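Local coordinates for protein 2-hydroxyisobutyryl-CoA mutase large subunit (Aquincola tertiaricarbonis, PDB 4R3U) that interconverts 2-hydroxyisobutyryl-CoA and (S)-3-hydroxybutyryl-CoA as the substrate-binding large subunit of a cobalamin-dependent mutase, together with a small cobalamin-binding subunit, at residues A[476-480]-A[481-485]; A[549-553]-A[554-558]; A[163-166]-A[167-170]; A[69-72]-A[73-76]. All blocks are in the same frame, centred on the assembly; numbering follows the deposited sequence.

Interaction 1 of 4, residues A[476-480]-A[481-485]; sequences PVIGV and NRFVE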
loop_
_atom_site.group_PDB
_atom_site.type_symbol
_atom_site.label_atom_id
_atom_site.label_comp_id
_atom_site.label_asym_id
_atom_site.label_seq_id
_atom_site.Cartn_x
_atom_site.Cartn_y
_atom_site.Cartn_z
ATOM N N PRO A 476 6.033 -8.552 -15.185
ATOM C CA PRO A 476 4.913 -9.178 -14.465
ATOM C C PRO A 476 3.765 -8.213 -14.239
ATOM O O PRO A 476 3.959 -7.038 -13.835
ATOM C CB PRO A 476 5.543 -9.632 -13.135
ATOM C CG PRO A 476 7.030 -9.411 -13.280
ATOM C CD PRO A 476 7.191 -8.336 -14.294
ATOM N N VAL A 477 2.562 -8.686 -14.585
ATOM C CA VAL A 477 1.313 -7.949 -14.377
ATOM C C VAL A 477 0.349 -8.953 -13.714
ATOM O O VAL A 477 -0.177 -9.855 -14.380
ATOM C CB VAL A 477 0.741 -7.206 -15.620
ATOM C CG1 VAL A 477 -0.571 -6.502 -15.276
ATOM C CG2 VAL A 477 1.747 -6.195 -16.161
ATOM N N ILE A 478 0.204 -8.828 -12.374
ATOM C CA ILE A 478 -0.648 -9.686 -11.554
ATOM C C ILE A 478 -2.111 -9.603 -12.072
ATOM O O ILE A 478 -2.636 -8.502 -12.299
ATOM C CB ILE A 478 -0.507 -9.375 -10.015
ATOM C CG1 ILE A 478 0.966 -9.293 -9.497
ATOM C CG2 ILE A 478 -1.345 -10.291 -9.155
ATOM C CD1 ILE A 478 1.916 -10.504 -9.718
ATOM N N GLY A 479 -2.705 -10.770 -12.313
ATOM C CA GLY A 479 -4.065 -10.894 -12.819
ATOM C C GLY A 479 -4.109 -11.015 -14.326
ATOM O O GLY A 479 -5.081 -11.550 -14.868
ATOM N N VAL A 480 -3.030 -10.564 -15.005
ATOM C CA VAL A 480 -2.920 -10.527 -16.466
ATOM C C VAL A 480 -1.997 -11.637 -17.055
ATOM O O VAL A 480 -2.407 -12.316 -18.001
ATOM C CB VAL A 480 -2.597 -9.079 -16.950
ATOM C CG1 VAL A 480 -2.341 -8.990 -18.460
ATOM C CG2 VAL A 480 -3.699 -8.108 -16.536
ATOM N N ASN A 481 -0.777 -11.809 -16.492
ATOM C CA ASN A 481 0.197 -12.793 -16.952
ATOM C C ASN A 481 0.808 -13.591 -15.806
ATOM O O ASN A 481 1.698 -14.420 -16.012
ATOM C CB ASN A 481 1.280 -12.135 -17.830
ATOM C CG ASN A 481 2.228 -11.151 -17.175
ATOM O OD1 ASN A 481 2.335 -11.045 -15.950
ATOM N ND2 ASN A 481 2.965 -10.418 -18.000
ATOM N N ARG A 482 0.256 -13.377 -14.614
ATOM C CA ARG A 482 0.688 -13.895 -13.333
ATOM C C ARG A 482 -0.537 -14.052 -12.459
ATOM O O ARG A 482 -1.361 -13.126 -12.347
ATOM C CB ARG A 482 1.603 -12.839 -12.705
ATOM C CG ARG A 482 2.877 -13.338 -12.102
ATOM C CD ARG A 482 3.908 -13.899 -13.069
ATOM N NE ARG A 482 5.037 -14.441 -12.308
ATOM C CZ ARG A 482 4.989 -15.502 -11.492
ATOM N NH1 ARG A 482 6.073 -15.890 -10.834
ATOM N NH2 ARG A 482 3.857 -16.175 -11.329
ATOM N N PHE A 483 -0.653 -15.243 -11.825
ATOM C CA PHE A 483 -1.741 -15.601 -10.912
ATOM C C PHE A 483 -3.094 -15.350 -11.562
ATOM O O PHE A 483 -4.016 -14.851 -10.910
ATOM C CB PHE A 483 -1.574 -14.915 -9.529
ATOM C CG PHE A 483 -0.242 -15.180 -8.859
ATOM C CD1 PHE A 483 -0.012 -16.359 -8.173
ATOM C CD2 PHE A 483 0.797 -14.261 -8.955
ATOM C CE1 PHE A 483 1.249 -16.643 -7.646
ATOM C CE2 PHE A 483 2.065 -14.549 -8.430
ATOM C CZ PHE A 483 2.283 -15.736 -7.779
ATOM N N VAL A 484 -3.188 -15.665 -12.874
ATOM C CA VAL A 484 -4.377 -15.487 -13.706
ATOM C C VAL A 484 -5.449 -16.430 -13.162
ATOM O O VAL A 484 -5.136 -17.573 -12.787
ATOM C CB VAL A 484 -4.096 -15.697 -15.232
ATOM C CG1 VAL A 484 -5.304 -15.380 -16.087
ATOM C CG2 VAL A 484 -2.911 -14.870 -15.696
ATOM N N GLU A 485 -6.686 -15.918 -13.042
ATOM C CA GLU A 485 -7.853 -16.613 -12.504
ATOM C C GLU A 485 -8.976 -16.635 -13.509
ATOM O O GLU A 485 -9.128 -15.671 -14.241
ATOM C CB GLU A 485 -8.373 -15.858 -11.267
ATOM C CG GLU A 485 -7.545 -16.049 -10.008
ATOM C CD GLU A 485 -7.920 -15.147 -8.842
ATOM O OE1 GLU A 485 -9.109 -14.779 -8.701
ATOM O OE2 GLU A 485 -7.004 -14.798 -8.069
HETATM O O HOH W 1 -6.780 -12.830 -13.455
#

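Interaction 2 of 4, residues A[549-553]-A[554-558]; sequences AGATM and GDIVE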
loop_
_atom_site.group_PDB
_atom_site.type_symbol
_atom_site.label_atom_id
_atom_site.label_comp_id
_atom_site.label_asym_id
_atom_site.label_seq_id
_atom_site.Cartn_x
_atom_site.Cartn_y
_atom_site.Cartn_z
ATOM N N ALA A 549 -20.956 38.054 -21.768
ATOM C CA ALA A 549 -21.985 38.487 -22.702
ATOM C C ALA A 549 -22.920 37.360 -23.200
ATOM O O ALA A 549 -23.949 37.639 -23.826
ATOM C CB ALA A 549 -21.341 39.239 -23.861
ATOM N N GLY A 550 -22.569 36.121 -22.892
ATOM C CA GLY A 550 -23.337 34.944 -23.278
ATOM C C GLY A 550 -22.756 34.135 -24.427
ATOM O O GLY A 550 -23.449 33.278 -24.987
ATOM N N ALA A 551 -21.470 34.387 -24.783
ATOM C CA ALA A 551 -20.790 33.635 -25.840
ATOM C C ALA A 551 -20.516 32.219 -25.347
ATOM O O ALA A 551 -20.230 31.992 -24.156
ATOM C CB ALA A 551 -19.470 34.304 -26.206
ATOM N N THR A 552 -20.614 31.263 -26.267
ATOM C CA THR A 552 -20.318 29.865 -25.971
ATOM C C THR A 552 -18.871 29.620 -26.354
ATOM O O THR A 552 -18.272 30.449 -27.045
ATOM C CB THR A 552 -21.289 28.915 -26.683
ATOM O OG1 THR A 552 -21.042 28.965 -28.087
ATOM C CG2 THR A 552 -22.750 29.216 -26.380
ATOM N N MET A 553 -18.302 28.490 -25.902
ATOM C CA MET A 553 -16.938 28.103 -26.235
ATOM C C MET A 553 -16.802 27.955 -27.770
ATOM O O MET A 553 -15.832 28.442 -28.349
ATOM C CB MET A 553 -16.596 26.782 -25.530
ATOM C CG MET A 553 -15.235 26.254 -25.896
ATOM S SD MET A 553 -14.988 24.600 -25.327
ATOM C CE MET A 553 -14.609 24.888 -23.663
ATOM N N GLY A 554 -17.795 27.292 -28.377
ATOM C CA GLY A 554 -17.921 27.084 -29.814
ATOM C C GLY A 554 -17.916 28.374 -30.602
ATOM O O GLY A 554 -17.242 28.450 -31.627
ATOM N N ASP A 555 -18.629 29.411 -30.114
ATOM C CA ASP A 555 -18.664 30.739 -30.773
ATOM C C ASP A 555 -17.233 31.288 -30.909
ATOM O O ASP A 555 -16.820 31.670 -32.008
ATOM C CB ASP A 555 -19.504 31.757 -29.964
ATOM C CG ASP A 555 -21.003 31.543 -29.877
ATOM O OD1 ASP A 555 -21.598 31.073 -30.865
ATOM O OD2 ASP A 555 -21.589 31.912 -28.847
ATOM N N ILE A 556 -16.483 31.271 -29.776
ATOM C CA ILE A 556 -15.103 31.730 -29.604
ATOM C C ILE A 556 -14.132 30.890 -30.426
ATOM O O ILE A 556 -13.348 31.459 -31.203
ATOM C CB ILE A 556 -14.714 31.843 -28.086
ATOM C CG1 ILE A 556 -15.691 32.805 -27.325
ATOM C CG2 ILE A 556 -13.266 32.312 -27.909
ATOM C CD1 ILE A 556 -15.719 32.652 -25.791
ATOM N N VAL A 557 -14.187 29.543 -30.255
ATOM C CA VAL A 557 -13.340 28.558 -30.947
ATOM C C VAL A 557 -13.493 28.628 -32.475
ATOM O O VAL A 557 -12.478 28.699 -33.186
ATOM C CB VAL A 557 -13.517 27.121 -30.377
ATOM C CG1 VAL A 557 -13.060 26.037 -31.359
ATOM C CG2 VAL A 557 -12.821 26.970 -29.024
ATOM N N GLU A 558 -14.755 28.614 -32.974
ATOM C CA GLU A 558 -15.042 28.644 -34.419
ATOM C C GLU A 558 -14.589 29.898 -35.092
ATOM O O GLU A 558 -13.997 29.813 -36.170
ATOM C CB GLU A 558 -16.504 28.344 -34.729
ATOM C CG GLU A 558 -16.888 26.904 -34.446
ATOM C CD GLU A 558 -16.026 25.827 -35.080
ATOM O OE1 GLU A 558 -15.941 25.783 -36.331
ATOM O OE2 GLU A 558 -15.455 25.011 -34.316
#

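Interaction 3 of 4, residues A[163-166]-A[167-170]; sequences ALLA and DIDL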
loop_
_atom_site.group_PDB
_atom_site.type_symbol
_atom_site.label_atom_id
_atom_site.label_comp_id
_atom_site.label_asym_id
_atom_site.label_seq_id
_atom_site.Cartn_x
_atom_site.Cartn_y
_atom_site.Cartn_z
ATOM N N ALA A 163 -23.465 26.349 -12.467
ATOM C CA ALA A 163 -24.066 25.065 -12.051
ATOM C C ALA A 163 -22.998 24.172 -11.469
ATOM O O ALA A 163 -23.229 23.575 -10.420
ATOM C CB ALA A 163 -24.735 24.368 -13.229
ATOM N N LEU A 164 -21.813 24.132 -12.116
ATOM C CA LEU A 164 -20.643 23.354 -11.713
ATOM C C LEU A 164 -20.108 23.704 -10.333
ATOM O O LEU A 164 -19.752 22.809 -9.576
ATOM C CB LEU A 164 -19.510 23.492 -12.760
ATOM C CG LEU A 164 -18.181 22.753 -12.457
ATOM C CD1 LEU A 164 -18.306 21.286 -12.730
ATOM C CD2 LEU A 164 -17.042 23.324 -13.250
ATOM N N LEU A 165 -19.974 24.987 -10.058
ATOM C CA LEU A 165 -19.386 25.524 -8.838
ATOM C C LEU A 165 -20.423 26.121 -7.876
ATOM O O LEU A 165 -20.070 26.899 -6.992
ATOM C CB LEU A 165 -18.267 26.542 -9.208
ATOM C CG LEU A 165 -17.022 25.932 -9.895
ATOM C CD1 LEU A 165 -16.188 26.983 -10.574
ATOM C CD2 LEU A 165 -16.166 25.102 -8.897
ATOM N N ALA A 166 -21.691 25.697 -8.012
ATOM C CA ALA A 166 -22.787 26.132 -7.153
ATOM C C ALA A 166 -22.479 25.760 -5.712
ATOM O O ALA A 166 -22.011 24.651 -5.454
ATOM C CB ALA A 166 -24.093 25.489 -7.598
ATOM N N ASP A 167 -22.696 26.712 -4.784
ATOM C CA ASP A 167 -22.462 26.554 -3.340
ATOM C C ASP A 167 -20.989 26.224 -2.976
ATOM O O ASP A 167 -20.730 25.654 -1.917
ATOM C CB ASP A 167 -23.456 25.541 -2.698
ATOM C CG ASP A 167 -24.871 25.593 -3.254
ATOM O OD1 ASP A 167 -25.574 26.617 -3.017
ATOM O OD2 ASP A 167 -25.264 24.635 -3.950
ATOM N N ILE A 168 -20.030 26.602 -3.846
ATOM C CA ILE A 168 -18.605 26.349 -3.621
ATOM C C ILE A 168 -17.908 27.664 -3.400
ATOM O O ILE A 168 -17.931 28.499 -4.300
ATOM C CB ILE A 168 -17.956 25.535 -4.805
ATOM C CG1 ILE A 168 -18.701 24.184 -5.118
ATOM C CG2 ILE A 168 -16.438 25.360 -4.599
ATOM C CD1 ILE A 168 -18.500 22.975 -4.148
ATOM N N ASP A 169 -17.291 27.864 -2.218
ATOM C CA ASP A 169 -16.614 29.153 -1.911
ATOM C C ASP A 169 -15.259 29.139 -2.565
ATOM O O ASP A 169 -14.340 28.552 -2.013
ATOM C CB ASP A 169 -16.486 29.395 -0.390
ATOM C CG ASP A 169 -16.132 30.808 0.001
ATOM O OD1 ASP A 169 -15.413 31.478 -0.771
ATOM O OD2 ASP A 169 -16.584 31.254 1.074
ATOM N N LEU A 170 -15.136 29.772 -3.736
ATOM C CA LEU A 170 -13.906 29.764 -4.534
ATOM C C LEU A 170 -12.688 30.396 -3.877
ATOM O O LEU A 170 -11.547 30.047 -4.252
ATOM C CB LEU A 170 -14.119 30.263 -5.987
ATOM C CG LEU A 170 -15.329 29.725 -6.751
ATOM C CD1 LEU A 170 -15.563 30.525 -8.014
ATOM C CD2 LEU A 170 -15.225 28.261 -7.010
#

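Interaction 4 of 4, residues A[69-72]-A[73-76]; sequences TPLE and DIGL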
loop_
_atom_site.group_PDB
_atom_site.type_symbol
_atom_site.label_atom_id
_atom_site.label_comp_id
_atom_site.label_asym_id
_atom_site.label_seq_id
_atom_site.Cartn_x
_atom_site.Cartn_y
_atom_site.Cartn_z
ATOM N N THR A 69 28.512 12.924 -5.880
ATOM C CA THR A 69 27.422 13.892 -5.766
ATOM C C THR A 69 27.716 14.759 -4.526
ATOM O O THR A 69 27.746 14.231 -3.406
ATOM C CB THR A 69 26.045 13.217 -5.637
ATOM O OG1 THR A 69 25.803 12.376 -6.758
ATOM C CG2 THR A 69 24.922 14.218 -5.509
ATOM N N PRO A 70 27.937 16.086 -4.689
ATOM C CA PRO A 70 28.190 16.927 -3.508
ATOM C C PRO A 70 26.934 17.004 -2.640
ATOM O O PRO A 70 25.817 16.932 -3.167
ATOM C CB PRO A 70 28.538 18.296 -4.114
ATOM C CG PRO A 70 27.902 18.304 -5.436
ATOM C CD PRO A 70 27.948 16.889 -5.929
ATOM N N LEU A 71 27.122 17.161 -1.313
ATOM C CA LEU A 71 26.025 17.264 -0.361
ATOM C C LEU A 71 25.133 18.476 -0.570
ATOM O O LEU A 71 23.970 18.420 -0.181
ATOM C CB LEU A 71 26.522 17.139 1.072
ATOM C CG LEU A 71 27.056 15.764 1.485
ATOM C CD1 LEU A 71 27.341 15.743 2.957
ATOM C CD2 LEU A 71 26.080 14.634 1.109
ATOM N N GLU A 72 25.634 19.524 -1.266
ATOM C CA GLU A 72 24.876 20.731 -1.638
ATOM C C GLU A 72 23.711 20.399 -2.578
ATOM O O GLU A 72 22.687 21.079 -2.506
ATOM C CB GLU A 72 25.792 21.829 -2.235
ATOM C CG GLU A 72 26.467 21.510 -3.562
ATOM C CD GLU A 72 27.733 22.289 -3.851
ATOM O OE1 GLU A 72 28.827 21.680 -3.832
ATOM O OE2 GLU A 72 27.629 23.506 -4.127
ATOM N N ASP A 73 23.867 19.351 -3.454
ATOM C CA ASP A 73 22.862 18.859 -4.416
ATOM C C ASP A 73 21.741 18.044 -3.725
ATOM O O ASP A 73 20.720 17.714 -4.351
ATOM C CB ASP A 73 23.533 18.052 -5.554
ATOM C CG ASP A 73 23.971 18.897 -6.738
ATOM O OD1 ASP A 73 23.990 20.132 -6.609
ATOM O OD2 ASP A 73 24.295 18.324 -7.789
ATOM N N ILE A 74 21.961 17.696 -2.440
ATOM C CA ILE A 74 20.984 17.026 -1.599
ATOM C C ILE A 74 20.403 18.165 -0.754
ATOM O O ILE A 74 19.290 18.630 -1.033
ATOM C CB ILE A 74 21.607 15.844 -0.801
ATOM C CG1 ILE A 74 22.110 14.758 -1.791
ATOM C CG2 ILE A 74 20.568 15.257 0.175
ATOM C CD1 ILE A 74 22.978 13.647 -1.207
ATOM N N GLY A 75 21.231 18.693 0.146
ATOM C CA GLY A 75 20.945 19.867 0.953
ATOM C C GLY A 75 19.793 19.793 1.934
ATOM O O GLY A 75 19.755 18.916 2.814
ATOM N N LEU A 76 18.882 20.792 1.831
ATOM C CA LEU A 76 17.743 20.971 2.728
ATOM C C LEU A 76 16.436 21.330 1.972
ATOM O O LEU A 76 16.488 22.007 0.931
ATOM C CB LEU A 76 18.083 22.061 3.773
ATOM C CG LEU A 76 19.221 21.754 4.772
ATOM C CD1 LEU A 76 19.754 23.024 5.418
ATOM C CD2 LEU A 76 18.770 20.791 5.841
#

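Interaction 1 of 4, residues A[476-480]-A[481-485]
In the long loop between helix 454-472 and helix 501-515, Asn481 folds back on Val477 and closes a type II beta turn over residues 477-480. Val477 O takes two backbone donors: Val480 N at 3.0 Å, which defines the turn, and Asn481 N at 2.9 Å. The Asn481 side chain returns the grip. With CG set between the backbone N and the carbonyl carbon (chi1 67°), its OD1 comes within 2.7 Å of Val477 N in a nearly straight bond (172°), the donor tilted from the carbonyl plane. From within the turn, Gly479 N donates to Arg482 O at 2.7 Å. On the apolar flank, Ile478 CD1 meets the edge of the Phe483 ring, 4.0 Å from Phe483 CD2, and lies 3.8 Å from Arg482 CB. Asn481 ND2 is spent on the carbonyls of Lys470 and Lys475, while Arg482 NE reaches a salt bridge with Glu405 of the second subunit. With a leucine in place of Asn481, Val477 N and those two carbonyls would probably lose this partner. The amide thus works at both ends, its oxygen on the turn and its nitrogen on the chain just before it, consistent with a side chain that ties the turn back to the end of helix 454-472.

Interaction 2 of 4, residues A[549-553]-A[554-558]
A chi1 of 69° at Thr552 sets OG1 between its own backbone N and carbonyl carbon, turned to the NH of Asp555, while a chi1 of -68° at Asp555 swings the carboxylate back alongside its own N, to the NH of Thr552. The two side chains therefore serve each other's backbones. Asp555 N donates to Thr552 OG1 at 3.2 Å, and Thr552 N donates to Asp555 OD2 at 2.8 Å, almost straight (174°) but from above the carboxylate plane. This reciprocal pair is a capping box, with Thr552 as the N-cap of helix 553-564; just before it, Gly550 ends helix 540-549 in a Schellman motif, so one short link stops one helix and starts the next. The first turn continues with Val557 N bonded to Met553 O at 2.7 Å and a weak, longer bond from Ile556 N to Thr552 O. Were the Asp555 carboxylate cut back to an alanine here, Thr552 N would probably lose its acceptor and Arg516 its salt bridge with OD2. Asp138, far earlier in the chain, adds a second carboxylate, hydrogen-bonded to Thr552 OG1 and Gly554 N. Underneath, Met553 and Val557 point the same way, CG of the first 4.0 Å from CG2 of the second, and both pack on helix 183-196. Ala551 CB touches Ile556 CD1 at 4.1 Å, where helices 518-532 and 540-549 close in.

Interaction 3 of 4, residues A[163-166]-A[167-170]
Leu165 carries the apolar side of this contact, and Ala166 and Asp167 form the corner of the turn. Leu165 has CG beside its backbone N (chi1 -67°), which lays the isobutyl group where Leu170 crosses it at about a right angle. One methyl, Leu170 CD2, touches both branches: 3.8 Å from Leu165 CD2 and 3.9 Å from Leu165 CD1. Ile168 CG2 approaches more loosely, 4.3 Å from Leu165 CD2. Tyr190 and Leu193 of helix 183-196 and Val175 of strand 175-178 enclose the Leu165-Leu170 pair. The polar closure is modest: Ile168 N donates to Leu165 O at 3.2 Å, bent to 140° and from above the carbonyl plane. Arg197 reinforces it from outside, its guanidinium bonding to the carbonyls of both Leu165 and Ile168, while Asn111 ND2 takes Ala166 O. Asp167, with a positive phi of 60°, sits at the third position of the turn, its OD2 in a salt bridge with Lys115 of helix 107-119. This is a type II beta turn from Leu165 to Ile168, taking the chain from the end of helix 158-164 towards strand 175-178 of the TIM barrel.

Interaction 4 of 4, residues A[69-72]-A[73-76]
Leu71 O is gripped by two backbone donors, Gly75 N at 2.8 Å and Ile74 N at 3.1 Å. They arrive differently: Gly75 N lies nearly in line with the C=O bond, at a C=O...N angle of 166°, whereas Ile74 N stands 66° out of the carbonyl plane. One residue earlier Asp73 N donates to Pro70 O at 3.1 Å, also from above the plane; the bonds of Asp73 and Ile74 thus reach back three residues and that of Gly75 four. Gly75 has a backbone with positive phi, and a side chain there would sit tight against Glu72 O, consistent with a glycine at this position. Asp73 OD2 forms a salt bridge with Lys322, and Thr69 OG1 is hydrogen-bonded to Thr427. The carboxylates of Glu72 and Asp73 keep apart, Glu72 OE2 5.5 Å from Asp73 OD1, with Lys322 likely to ease the charge on the aspartate.

Around these bonds the side chains touch lightly. Thr69 CG2, carried anti to the backbone N by a chi1 of -58° for OG1, meets Asp73 CB at 4.1 Å, the two side chains crossing at about a right angle. Pro70 CG lies 4.2 Å from Asp73 CG. Beneath, Leu71 CD2 touches Ile74 CD1 at 4.0 Å, and both residues pack on Tyr420 of the second subunit. The arrangement is a short 3-10 turn, begun at Leu71, in the loop between strand 56-57 and strand 97-102, at the border with that subunit.

All four contacts are local folds of one chain, and all lie within its methylmalonyl-CoA mutase family region. Interactions 2 and 3 are buried at helix ends, their nearest atoms about 11 Å apart, and both rest on helix 183-196; no other protein chain touches them. Interactions 1 and 4 are partly buried loop turns, about 41 Å apart between centres, and both meet the second subunit, where Arg482 and Glu485 find outside partners and Leu71 and Ile74 pack on an aromatic ring. Side-chain oxygens accept from backbone NH in interactions 1 and 2, whereas within interactions 3 and 4 the bonds join backbone atoms, with apolar pairs beside them and Asp167 and Asp73 paired to lysines elsewhere.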